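Local coordinates for protein DNA primase (Helicobacter pylori, PDB 4EHS) that synthesises the short RNA primers that start DNA replication and stimulates the DnaB helicase, which its C-terminal domain, the part in this structure, binds, at residues 63-68 against 77-82; 43-48 against 71-76; 31-36 against 100-105; 116-119 against 124-127. All blocks are in the same frame, centred on the assembly; numbering follows the deposited sequence.

Contact 1. Residues 63-68 against 77-82; sequences KKQEFD and DPKLVA
K79 lays its aliphatic chain across the side chain of E66 at about a right angle, with K79 CB 3.5 Å from E66 OE2. The segments of helices 64-71 and 78-85 pass almost perpendicular to each other, their axes 8.8 Å apart at the closest point, and E66 faces L80 where the backbones come nearest. E66 bends at its second torsion (chi2 87°), which folds the carboxylate back over K79. Here a water bridges the helices, donating to E66 OE2 and to the backbone O of K79. The ammonium of K79 passes E66 by and binds Q65, NZ to OE1 at 2.8 Å, the donor standing well above the plane of the amide. On the buried side L80 presses CD1 to 3.1 Å from E66 O and also meets E66 CB, and the L80 side chain also packs on L42 of helix 30-43. D77 caps the second helix, its OD2 accepting from L80 N and, weakly, from K79 N. K79 NZ and E66 OE2 remain 5.5 Å apart, so their opposite charges probably attract without forming an ion pair, and the polar grip between the helices rests on a neutral amide and a shared water.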
loop_
_atom_site.group_PDB
_atom_site.type_symbol
_atom_site.label_atom_id
_atom_site.label_comp_id
_atom_site.label_asym_id
_atom_site.label_seq_id
_atom_site.Cartn_x
_atom_site.Cartn_y
_atom_site.Cartn_z
ATOM N N LYS A 63 14.323 -12.957 -1.020
ATOM C CA LYS A 63 15.404 -11.982 -1.071
ATOM C C LYS A 63 15.055 -10.769 -0.179
ATOM O O LYS A 63 15.481 -9.656 -0.406
ATOM C CB LYS A 63 15.759 -11.559 -2.532
ATOM C CG LYS A 63 16.231 -12.714 -3.420
ATOM C CD LYS A 63 17.583 -13.223 -2.985
ATOM C CE LYS A 63 17.902 -14.556 -3.615
ATOM N NZ LYS A 63 19.202 -15.163 -3.265
ATOM N N LYS A 64 14.388 -11.067 0.931
ATOM C CA LYS A 64 13.970 -10.010 1.817
ATOM C C LYS A 64 15.181 -9.280 2.401
ATOM O O LYS A 64 15.185 -8.056 2.480
ATOM C CB LYS A 64 13.080 -10.617 2.891
ATOM C CG LYS A 64 12.630 -9.602 3.912
ATOM C CD LYS A 64 11.660 -10.312 4.856
ATOM C CE LYS A 64 10.763 -9.305 5.564
ATOM N NZ LYS A 64 11.644 -8.356 6.302
ATOM N N GLN A 65 16.224 -10.010 2.787
ATOM C CA GLN A 65 17.390 -9.369 3.407
ATOM C C GLN A 65 18.067 -8.414 2.423
ATOM O O GLN A 65 18.451 -7.340 2.823
ATOM C CB GLN A 65 18.417 -10.398 3.965
ATOM C CG GLN A 65 17.729 -11.278 5.009
ATOM C CD GLN A 65 18.608 -12.312 5.697
ATOM O OE1 GLN A 65 19.849 -12.275 5.640
ATOM N NE2 GLN A 65 17.954 -13.245 6.377
ATOM N N GLU A 66 18.205 -8.833 1.164
ATOM C CA GLU A 66 18.760 -7.971 0.116
ATOM C C GLU A 66 17.947 -6.683 -0.034
ATOM O O GLU A 66 18.531 -5.575 -0.051
ATOM C CB GLU A 66 18.838 -8.741 -1.231
ATOM C CG GLU A 66 19.932 -9.829 -1.163
ATOM C CD GLU A 66 19.471 -11.169 -0.613
ATOM O OE1 GLU A 66 18.362 -11.199 0.009
ATOM O OE2 GLU A 66 20.266 -12.163 -0.754
ATOM N N PHE A 67 16.630 -6.811 -0.153
ATOM C CA PHE A 67 15.776 -5.601 -0.292
ATOM C C PHE A 67 15.952 -4.683 0.942
ATOM O O PHE A 67 16.133 -3.434 0.813
ATOM C CB PHE A 67 14.301 -5.973 -0.483
ATOM C CG PHE A 67 13.403 -4.751 -0.722
ATOM C CD1 PHE A 67 13.278 -4.216 -2.027
ATOM C CD2 PHE A 67 12.691 -4.124 0.328
ATOM C CE1 PHE A 67 12.476 -3.095 -2.283
ATOM C CE2 PHE A 67 11.880 -3.020 0.062
ATOM C CZ PHE A 67 11.744 -2.513 -1.247
ATOM N N ASP A 68 15.905 -5.295 2.133
ATOM C CA ASP A 68 16.107 -4.504 3.341
ATOM C C ASP A 68 17.431 -3.737 3.303
ATOM O O ASP A 68 17.475 -2.570 3.673
ATOM C CB ASP A 68 16.035 -5.428 4.593
ATOM C CG ASP A 68 14.604 -5.743 4.989
ATOM O OD1 ASP A 68 13.682 -5.028 4.555
ATOM O OD2 ASP A 68 14.422 -6.734 5.700
ATOM N N ASP A 77 26.740 -4.573 2.130
ATOM C CA ASP A 77 26.204 -5.793 2.724
ATOM C C ASP A 77 26.558 -6.964 1.788
ATOM O O ASP A 77 26.303 -6.916 0.567
ATOM C CB ASP A 77 24.684 -5.658 2.964
ATOM C CG ASP A 77 24.015 -6.951 3.324
ATOM O OD1 ASP A 77 23.583 -7.144 4.476
ATOM O OD2 ASP A 77 23.913 -7.807 2.452
ATOM N N PRO A 78 27.176 -8.025 2.329
ATOM C CA PRO A 78 27.627 -9.165 1.466
ATOM C C PRO A 78 26.553 -9.778 0.489
ATOM O O PRO A 78 26.870 -10.075 -0.668
ATOM C CB PRO A 78 28.194 -10.182 2.490
ATOM C CG PRO A 78 28.644 -9.297 3.637
ATOM C CD PRO A 78 27.635 -8.169 3.729
ATOM N N LYS A 79 25.303 -9.908 0.932
ATOM C CA LYS A 79 24.209 -10.375 0.081
ATOM C C LYS A 79 23.914 -9.459 -1.083
ATOM O O LYS A 79 23.661 -9.908 -2.230
ATOM C CB LYS A 79 22.951 -10.698 0.954
ATOM C CG LYS A 79 23.157 -11.966 1.809
ATOM C CD LYS A 79 21.929 -12.437 2.589
ATOM C CE LYS A 79 22.360 -13.509 3.586
ATOM N NZ LYS A 79 21.230 -14.225 4.252
ATOM N N LEU A 80 23.920 -8.155 -0.798
ATOM C CA LEU A 80 23.591 -7.127 -1.805
ATOM C C LEU A 80 24.742 -6.992 -2.779
ATOM O O LEU A 80 24.534 -6.889 -3.984
ATOM C CB LEU A 80 23.278 -5.798 -1.102
ATOM C CG LEU A 80 22.341 -4.859 -1.785
ATOM C CD1 LEU A 80 20.997 -5.591 -1.985
ATOM C CD2 LEU A 80 22.184 -3.588 -0.931
ATOM N N VAL A 81 25.965 -7.052 -2.262
ATOM C CA VAL A 81 27.148 -7.074 -3.133
ATOM C C VAL A 81 27.067 -8.269 -4.107
ATOM O O VAL A 81 27.242 -8.128 -5.327
ATOM C CB VAL A 81 28.459 -7.065 -2.294
ATOM C CG1 VAL A 81 29.681 -7.463 -3.140
ATOM C CG2 VAL A 81 28.612 -5.698 -1.605
ATOM N N ALA A 82 26.717 -9.436 -3.583
ATOM C CA ALA A 82 26.706 -10.625 -4.418
ATOM C C ALA A 82 25.621 -10.505 -5.507
ATOM O O ALA A 82 25.805 -10.930 -6.672
ATOM C CB ALA A 82 26.456 -11.852 -3.566
HETATM O O HOH W 1 22.465 -12.263 -2.360
#

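Contact 2. Residues 43-48 against 71-76; sequences EDRSLL and CQEKLD
The loop that joins helix 64-71 to helix 78-85 passes beside the start of helix 45-51, which reaches it through R45, and the meeting point is the flat end of that arginine. From CG to NE its chain runs extended, carrying the guanidinium out to the loop. One face of that group takes E73 CG, which lies 3.4 Å from R45 NH2 and is displaced toward the rim; over the centre of the opposite face sits CD2 of L48, three residues further on. The guanidinium is thus sandwiched between two aliphatic groups. At its edge, in plane, stands the backbone O of C71, 3.7 Å from NH2, while NH1 is hydrogen-bonded to the backbone O of L70, just before the loop segment. L75 CD2 adds a looser contact with NH1.

The carboxylate of E73 lies nearly parallel to the guanidinium, the planes 11° apart, yet OE1 is 4.1 Å from NE and well out of the guanidinium plane. I127 of the second subunit packs on R45 and L48, so this surface contact borders the dimer interface. C71 SG is covalently linked to beta-mercaptoethanol, probably from the crystallisation liquor. D44 at the N-cap accepts from S46 N through OD1, and S46 OG reaches the same oxygen from the same face. E73 thus meets R45 by its methylene over the guanidinium face, the separated charges probably adding a weak attraction, while E73 OE2 is hydrogen-bonded across to S123 OG of the second subunit.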
loop_
_atom_site.group_PDB
_atom_site.type_symbol
_atom_site.label_atom_id
_atom_site.label_comp_id
_atom_site.label_asym_id
_atom_site.label_seq_id
_atom_site.Cartn_x
_atom_site.Cartn_y
_atom_site.Cartn_z
ATOM N N GLU A 43 20.826 -1.034 -9.775
ATOM C CA GLU A 43 21.486 -0.354 -10.915
ATOM C C GLU A 43 20.927 1.045 -11.115
ATOM O O GLU A 43 21.629 1.940 -11.630
ATOM C CB GLU A 43 21.340 -1.126 -12.217
ATOM C CG GLU A 43 22.137 -2.438 -12.101
ATOM C CD GLU A 43 23.041 -2.783 -13.281
ATOM O OE1 GLU A 43 23.071 -2.041 -14.286
ATOM O OE2 GLU A 43 23.612 -3.929 -13.261
ATOM N N ASP A 44 19.646 1.252 -10.731
ATOM C CA ASP A 44 19.058 2.567 -10.974
ATOM C C ASP A 44 18.181 2.917 -9.769
ATOM O O ASP A 44 17.084 2.441 -9.645
ATOM C CB ASP A 44 18.316 2.630 -12.310
ATOM C CG ASP A 44 17.804 4.067 -12.638
ATOM O OD1 ASP A 44 17.714 4.918 -11.737
ATOM O OD2 ASP A 44 17.496 4.258 -13.779
ATOM N N ARG A 45 18.720 3.724 -8.865
ATOM C CA ARG A 45 18.029 3.920 -7.565
ATOM C C ARG A 45 16.753 4.703 -7.799
ATOM O O ARG A 45 15.858 4.661 -6.929
ATOM C CB ARG A 45 18.914 4.595 -6.513
ATOM C CG ARG A 45 18.589 4.135 -5.065
ATOM C CD ARG A 45 19.680 4.487 -4.016
ATOM N NE ARG A 45 19.199 4.456 -2.631
ATOM C CZ ARG A 45 19.097 3.355 -1.855
ATOM N NH1 ARG A 45 19.443 2.152 -2.310
ATOM N NH2 ARG A 45 18.610 3.451 -0.615
ATOM N N SER A 46 16.590 5.366 -8.946
ATOM C CA SER A 46 15.292 6.096 -9.264
ATOM C C SER A 46 14.145 5.103 -9.402
ATOM O O SER A 46 12.993 5.403 -9.093
ATOM C CB SER A 46 15.428 6.968 -10.533
ATOM O OG SER A 46 15.374 6.158 -11.702
ATOM N N LEU A 47 14.470 3.859 -9.793
ATOM C CA LEU A 47 13.483 2.771 -9.803
ATOM C C LEU A 47 13.045 2.328 -8.390
ATOM O O LEU A 47 11.905 1.845 -8.246
ATOM C CB LEU A 47 14.008 1.539 -10.550
ATOM C CG LEU A 47 14.437 1.883 -11.965
ATOM C CD1 LEU A 47 14.980 0.635 -12.676
ATOM C CD2 LEU A 47 13.325 2.472 -12.816
ATOM N N LEU A 48 13.929 2.433 -7.387
ATOM C CA LEU A 48 13.560 2.172 -6.000
ATOM C C LEU A 48 12.482 3.204 -5.608
ATOM O O LEU A 48 11.494 2.864 -4.948
ATOM C CB LEU A 48 14.783 2.267 -5.081
ATOM C CG LEU A 48 14.427 1.989 -3.575
ATOM C CD1 LEU A 48 13.898 0.569 -3.375
ATOM C CD2 LEU A 48 15.719 2.159 -2.788
ATOM N N CYS A 71 17.453 -0.799 1.110
ATOM C CA CYS A 71 16.612 0.274 1.605
ATOM C C CYS A 71 17.384 1.103 2.588
ATOM O O CYS A 71 17.189 2.336 2.650
ATOM C CB CYS A 71 15.386 -0.316 2.291
ATOM S SG CYS A 71 14.202 -0.789 1.075
ATOM N N GLN A 72 18.257 0.461 3.358
ATOM C CA GLN A 72 19.063 1.163 4.351
ATOM C C GLN A 72 20.452 1.483 3.810
ATOM O O GLN A 72 21.411 1.615 4.571
ATOM C CB GLN A 72 19.176 0.332 5.632
ATOM C CG GLN A 72 17.948 -0.508 5.938
ATOM C CD GLN A 72 18.239 -1.633 6.911
ATOM O OE1 GLN A 72 17.514 -2.626 6.965
ATOM N NE2 GLN A 72 19.306 -1.482 7.688
ATOM N N GLU A 73 20.554 1.606 2.490
ATOM C CA GLU A 73 21.818 1.911 1.849
ATOM C C GLU A 73 22.982 1.192 2.481
ATOM O O GLU A 73 24.031 1.816 2.666
ATOM C CB GLU A 73 22.149 3.428 1.771
ATOM C CG GLU A 73 21.820 4.037 0.458
ATOM C CD GLU A 73 21.864 5.560 0.495
ATOM O OE1 GLU A 73 22.254 6.128 -0.531
ATOM O OE2 GLU A 73 21.515 6.161 1.542
ATOM N N LYS A 74 22.800 -0.062 2.875
ATOM C CA LYS A 74 23.934 -0.830 3.357
ATOM C C LYS A 74 24.542 -1.423 2.115
ATOM O O LYS A 74 24.458 -2.630 1.926
ATOM C CB LYS A 74 23.515 -1.960 4.283
ATOM C CG LYS A 74 22.739 -1.501 5.528
ATOM C CD LYS A 74 23.678 -1.064 6.605
ATOM C CE LYS A 74 22.940 -0.417 7.784
ATOM N NZ LYS A 74 21.918 -1.331 8.368
ATOM N N LEU A 75 25.115 -0.564 1.263
ATOM C CA LEU A 75 25.608 -0.991 -0.039
ATOM C C LEU A 75 26.873 -1.876 -0.022
ATOM O O LEU A 75 27.300 -2.373 -1.073
ATOM C CB LEU A 75 25.751 0.234 -0.985
ATOM C CG LEU A 75 24.458 1.085 -1.137
ATOM C CD1 LEU A 75 24.583 2.300 -2.078
ATOM C CD2 LEU A 75 23.245 0.267 -1.547
ATOM N N ASP A 76 27.498 -2.072 1.146
ATOM C CA ASP A 76 28.547 -3.133 1.260
ATOM C C ASP A 76 28.056 -4.438 1.929
ATOM O O ASP A 76 28.866 -5.319 2.274
ATOM C CB ASP A 76 29.808 -2.580 1.973
ATOM C CG ASP A 76 30.454 -1.443 1.201
ATOM O OD1 ASP A 76 30.508 -1.485 -0.039
ATOM O OD2 ASP A 76 30.886 -0.481 1.834
#

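Contact 3. Residues 31-36 against 100-105; sequences EFLEKL and LRLLIL
L33 drives its CD2 methyl against the backbone of helix 96-117, into the angle between L102 and L103. CG of L33 stands opposite the backbone N (chi1 -176°), and with chi2 at 57° the CD2 branch lies 3.6 Å from L103 N. The same methyl touches CG of L102 at 3.8 Å and CD1 of L103 at 4.0 Å; one branch of one leucine therefore meets both neighbours, while its CD1 makes a looser approach to L102 CD2. L102 and L103 adopt the same rotamer as L33, yet being consecutive on a helix they point their branches to different sides of L33: L102 offers CG and CD2, L103 offers CB and CD1.

The arrangement is a buried packing between the first modelled helix of this C-terminal domain, 30-43, and the long helix 96-117, in a fold made of helices without strands. The segment axes come within 9.9 Å and cross at 136° between their N-to-C directions, so the helices run roughly antiparallel but strongly splayed, with L33 facing L103 where the backbones are nearest.

E34 adds to the packing through carbon alone. Its CG lies 3.9 Å from L103 CD1, the two side chains crossing at about a right angle. Beyond CG the chain is extended, and it carries the carboxylate of this buried acid past the leucines to the turn before helix 64-71, where main-chain donors meet both oxygens, OE2 accepting from the backbone N of L61 and OE1 from that of H62.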
loop_
_atom_site.group_PDB
_atom_site.type_symbol
_atom_site.label_atom_id
_atom_site.label_comp_id
_atom_site.label_asym_id
_atom_site.label_seq_id
_atom_site.Cartn_x
_atom_site.Cartn_y
_atom_site.Cartn_z
ATOM N N GLU A 31 12.331 -16.861 -7.129
ATOM C CA GLU A 31 13.580 -16.428 -6.541
ATOM C C GLU A 31 14.322 -15.640 -7.635
ATOM O O GLU A 31 14.862 -14.546 -7.354
ATOM C CB GLU A 31 14.414 -17.623 -5.988
ATOM C CG GLU A 31 15.835 -17.190 -5.694
ATOM C CD GLU A 31 16.598 -18.164 -4.797
ATOM O OE1 GLU A 31 16.007 -19.133 -4.301
ATOM O OE2 GLU A 31 17.785 -17.927 -4.566
ATOM N N PHE A 32 14.269 -16.128 -8.880
ATOM C CA PHE A 32 14.892 -15.415 -9.983
ATOM C C PHE A 32 14.211 -14.038 -10.172
ATOM O O PHE A 32 14.841 -13.019 -10.380
ATOM C CB PHE A 32 14.769 -16.201 -11.303
ATOM C CG PHE A 32 15.510 -15.515 -12.491
ATOM C CD1 PHE A 32 16.882 -15.714 -12.701
ATOM C CD2 PHE A 32 14.812 -14.656 -13.334
ATOM C CE1 PHE A 32 17.508 -15.070 -13.783
ATOM C CE2 PHE A 32 15.429 -14.009 -14.419
ATOM C CZ PHE A 32 16.786 -14.219 -14.610
ATOM N N LEU A 33 12.908 -14.032 -10.148
ATOM C CA LEU A 33 12.199 -12.750 -10.328
ATOM C C LEU A 33 12.515 -11.757 -9.198
ATOM O O LEU A 33 12.673 -10.550 -9.482
ATOM C CB LEU A 33 10.678 -12.983 -10.317
ATOM C CG LEU A 33 9.797 -11.781 -10.576
ATOM C CD1 LEU A 33 10.157 -11.134 -11.928
ATOM C CD2 LEU A 33 8.317 -12.223 -10.591
ATOM N N GLU A 34 12.611 -12.206 -7.956
ATOM C CA GLU A 34 12.948 -11.274 -6.852
ATOM C C GLU A 34 14.361 -10.696 -7.040
ATOM O O GLU A 34 14.622 -9.483 -6.825
ATOM C CB GLU A 34 12.887 -12.011 -5.517
ATOM C CG GLU A 34 11.422 -12.361 -5.159
ATOM C CD GLU A 34 11.261 -12.878 -3.751
ATOM O OE1 GLU A 34 12.226 -12.805 -2.970
ATOM O OE2 GLU A 34 10.093 -13.308 -3.458
ATOM N N LYS A 35 15.268 -11.581 -7.464
ATOM C CA LYS A 35 16.649 -11.115 -7.756
ATOM C C LYS A 35 16.680 -10.068 -8.834
ATOM O O LYS A 35 17.450 -9.074 -8.739
ATOM C CB LYS A 35 17.551 -12.327 -8.189
ATOM C CG LYS A 35 17.964 -13.128 -6.970
ATOM C CD LYS A 35 19.056 -14.161 -7.412
ATOM C CE LYS A 35 18.435 -15.414 -7.886
ATOM N NZ LYS A 35 19.440 -16.573 -7.927
ATOM N N LEU A 36 15.897 -10.305 -9.867
ATOM C CA LEU A 36 15.858 -9.449 -11.053
ATOM C C LEU A 36 15.360 -8.083 -10.668
ATOM O O LEU A 36 15.986 -7.094 -11.023
ATOM C CB LEU A 36 15.101 -10.097 -12.205
ATOM C CG LEU A 36 15.035 -9.347 -13.525
ATOM C CD1 LEU A 36 16.434 -9.230 -14.112
ATOM C CD2 LEU A 36 14.111 -10.116 -14.475
ATOM N N LEU A 100 8.396 -5.711 -12.292
ATOM C CA LEU A 100 7.751 -5.321 -11.008
ATOM C C LEU A 100 6.264 -5.778 -11.056
ATOM O O LEU A 100 5.703 -6.366 -10.077
ATOM C CB LEU A 100 7.891 -3.788 -10.781
ATOM C CG LEU A 100 7.190 -3.318 -9.505
ATOM C CD1 LEU A 100 7.683 -3.938 -8.194
ATOM C CD2 LEU A 100 7.318 -1.781 -9.517
ATOM N N ARG A 101 5.636 -5.568 -12.191
ATOM C CA ARG A 101 4.232 -5.952 -12.309
ATOM C C ARG A 101 4.066 -7.475 -12.117
ATOM O O ARG A 101 3.116 -7.950 -11.475
ATOM C CB ARG A 101 3.632 -5.501 -13.675
ATOM C CG ARG A 101 3.129 -4.059 -13.768
ATOM C CD ARG A 101 2.154 -3.786 -14.979
ATOM N NE ARG A 101 2.677 -4.352 -16.204
ATOM C CZ ARG A 101 3.644 -3.794 -16.957
ATOM N NH1 ARG A 101 4.128 -2.587 -16.666
ATOM N NH2 ARG A 101 4.079 -4.446 -18.048
ATOM N N LEU A 102 4.997 -8.261 -12.655
ATOM C CA LEU A 102 4.868 -9.714 -12.493
ATOM C C LEU A 102 5.083 -10.156 -11.064
ATOM O O LEU A 102 4.366 -11.012 -10.611
ATOM C CB LEU A 102 5.887 -10.379 -13.454
ATOM C CG LEU A 102 5.853 -11.900 -13.481
ATOM C CD1 LEU A 102 4.516 -12.308 -14.056
ATOM C CD2 LEU A 102 7.061 -12.452 -14.317
ATOM N N LEU A 103 6.013 -9.509 -10.330
ATOM C CA LEU A 103 6.203 -9.825 -8.948
ATOM C C LEU A 103 4.924 -9.542 -8.139
ATOM O O LEU A 103 4.499 -10.372 -7.312
ATOM C CB LEU A 103 7.351 -8.970 -8.375
ATOM C CG LEU A 103 7.704 -9.313 -6.931
ATOM C CD1 LEU A 103 8.358 -10.652 -6.910
ATOM C CD2 LEU A 103 8.695 -8.227 -6.510
ATOM N N ILE A 104 4.329 -8.377 -8.407
ATOM C CA ILE A 104 3.083 -8.025 -7.707
ATOM C C ILE A 104 1.959 -8.964 -8.079
ATOM O O ILE A 104 1.221 -9.392 -7.168
ATOM C CB ILE A 104 2.717 -6.556 -7.951
ATOM C CG1 ILE A 104 3.818 -5.638 -7.389
ATOM C CG2 ILE A 104 1.373 -6.197 -7.257
ATOM C CD1 ILE A 104 3.704 -4.203 -7.955
ATOM N N LEU A 105 1.796 -9.229 -9.382
ATOM C CA LEU A 105 0.782 -10.210 -9.874
ATOM C C LEU A 105 0.937 -11.544 -9.165
ATOM O O LEU A 105 -0.064 -12.069 -8.598
ATOM C CB LEU A 105 0.812 -10.372 -11.414
ATOM C CG LEU A 105 -0.116 -11.437 -12.041
ATOM C CD1 LEU A 105 -1.567 -11.025 -11.994
ATOM C CD2 LEU A 105 0.272 -11.743 -13.466
#

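Contact 4. Residues 116-119 against 124-127; sequences PKSS and EKMI
K125 reaches back across the turn between the last two long helices, and its ammonium group is bound by main-chain carbonyls. The second segment begins with E124, which packs on Q72 of the second subunit. K125 follows and carries the whole contact. Its CG sits beside the backbone N, and the chain then runs extended until the last torsion, where it bends (chi4 104°) and brings NZ 3.0 Å from the backbone O of S118. The donor approaches from well off the carbonyl plane, 41° out of it. NZ has a second acceptor in the backbone O of L120, within the turn.

The carbon next to the ammonium is also well surrounded: K125 CE lies 3.5 Å from P116 O and 3.7 Å from S118 OG. That hydroxyl sits between its own backbone N and carbonyl carbon, is hydrogen-bonded to the backbone O of I115, and meets K125 through its carbon CE. Beyond the selenomethionine M126, I127 packs on L48 of the second subunit.

Helix 96-117 is kinked and weakly bonded around 116-117, where P116 N makes no bond to the turn before. K125 bridges from the first turns of helix 122-140 to this kinked last turn of helix 96-117 and the loop after it. The contact lies at the far tip of this helical hairpin, with the second subunit alongside the later helix.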
loop_
_atom_site.group_PDB
_atom_site.type_symbol
_atom_site.label_atom_id
_atom_site.label_comp_id
_atom_site.label_asym_id
_atom_site.label_seq_id
_atom_site.Cartn_x
_atom_site.Cartn_y
_atom_site.Cartn_z
ATOM N N PRO A 116 -8.595 -17.861 1.436
ATOM C CA PRO A 116 -9.683 -18.780 1.956
ATOM C C PRO A 116 -9.244 -19.698 3.105
ATOM O O PRO A 116 -10.080 -20.094 3.925
ATOM C CB PRO A 116 -10.062 -19.625 0.739
ATOM C CG PRO A 116 -9.594 -18.826 -0.450
ATOM C CD PRO A 116 -8.389 -18.031 -0.008
ATOM N N LYS A 117 -7.951 -20.013 3.154
ATOM C CA LYS A 117 -7.316 -20.811 4.199
ATOM C C LYS A 117 -7.016 -20.038 5.460
ATOM O O LYS A 117 -6.679 -20.619 6.491
ATOM C CB LYS A 117 -6.030 -21.473 3.688
ATOM C CG LYS A 117 -6.295 -22.544 2.656
ATOM C CD LYS A 117 -5.042 -22.922 1.883
ATOM C CE LYS A 117 -5.418 -23.256 0.431
ATOM N NZ LYS A 117 -4.294 -23.602 -0.497
ATOM N N SER A 118 -7.132 -18.717 5.413
ATOM C CA SER A 118 -6.721 -17.893 6.560
ATOM C C SER A 118 -7.724 -17.840 7.730
ATOM O O SER A 118 -8.848 -18.365 7.618
ATOM C CB SER A 118 -6.440 -16.480 6.056
ATOM O OG SER A 118 -7.675 -15.787 5.861
ATOM N N SER A 119 -7.325 -17.186 8.835
ATOM C CA SER A 119 -8.178 -17.012 10.011
ATOM C C SER A 119 -9.055 -15.771 9.925
ATOM O O SER A 119 -9.812 -15.509 10.849
ATOM C CB SER A 119 -7.324 -16.845 11.287
ATOM O OG SER A 119 -6.462 -17.952 11.469
ATOM N N GLU A 124 -13.918 -10.071 5.890
ATOM C CA GLU A 124 -12.598 -9.629 5.438
ATOM C C GLU A 124 -12.004 -10.560 4.379
ATOM O O GLU A 124 -11.346 -10.071 3.479
ATOM C CB GLU A 124 -11.635 -9.544 6.631
ATOM C CG GLU A 124 -11.882 -8.280 7.477
ATOM C CD GLU A 124 -10.830 -8.067 8.576
ATOM O OE1 GLU A 124 -9.715 -8.643 8.508
ATOM O OE2 GLU A 124 -11.117 -7.324 9.521
ATOM N N LYS A 125 -12.257 -11.884 4.486
ATOM C CA LYS A 125 -11.899 -12.777 3.372
ATOM C C LYS A 125 -12.588 -12.282 2.128
ATOM O O LYS A 125 -11.932 -12.150 1.098
ATOM C CB LYS A 125 -12.340 -14.226 3.649
ATOM C CG LYS A 125 -11.621 -14.901 4.784
ATOM C CD LYS A 125 -12.081 -16.371 4.887
ATOM C CE LYS A 125 -11.119 -17.236 5.658
ATOM N NZ LYS A 125 -11.652 -17.510 7.018
HETATM N N MSE A 126 -13.878 -11.979 2.220
HETATM C CA MSE A 126 -14.626 -11.466 1.077
HETATM C C MSE A 126 -13.970 -10.228 0.465
HETATM O O MSE A 126 -13.711 -10.186 -0.738
HETATM C CB MSE A 126 -16.068 -11.149 1.481
HETATM C CG MSE A 126 -16.925 -12.379 1.740
HETATM SE SE MSE A 126 -18.820 -11.953 1.907
HETATM C CE MSE A 126 -18.996 -10.749 0.383
ATOM N N ILE A 127 -13.667 -9.250 1.299
ATOM C CA ILE A 127 -13.096 -7.990 0.827
ATOM C C ILE A 127 -11.738 -8.185 0.170
ATOM O O ILE A 127 -11.441 -7.616 -0.823
ATOM C CB ILE A 127 -12.971 -6.950 1.950
ATOM C CG1 ILE A 127 -14.323 -6.603 2.503
ATOM C CG2 ILE A 127 -12.417 -5.700 1.395
ATOM C CD1 ILE A 127 -14.296 -5.850 3.751
#

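How the contacts relate
From the N terminus, helix 30-43 supplies the first half of contact 3, whose loop closes only when the chain reaches helix 96-117. Nested inside that loop are contacts 1 and 2, which cross: 43-48 comes first, then 63-68, then 71-76 closes contact 2 and 77-82 closes contact 1. These two touch, L80 and V81 packing on the loop residues 74-76, and K63 links contact 1 to helix 30-43 of contact 3. Contact 4 follows in series, closing a short loop at the other end of helix 96-117, about 25 Å from contact 3 between centres. Contacts 2 and 4, on opposite sides of the chain's centre, both touch the second subunit.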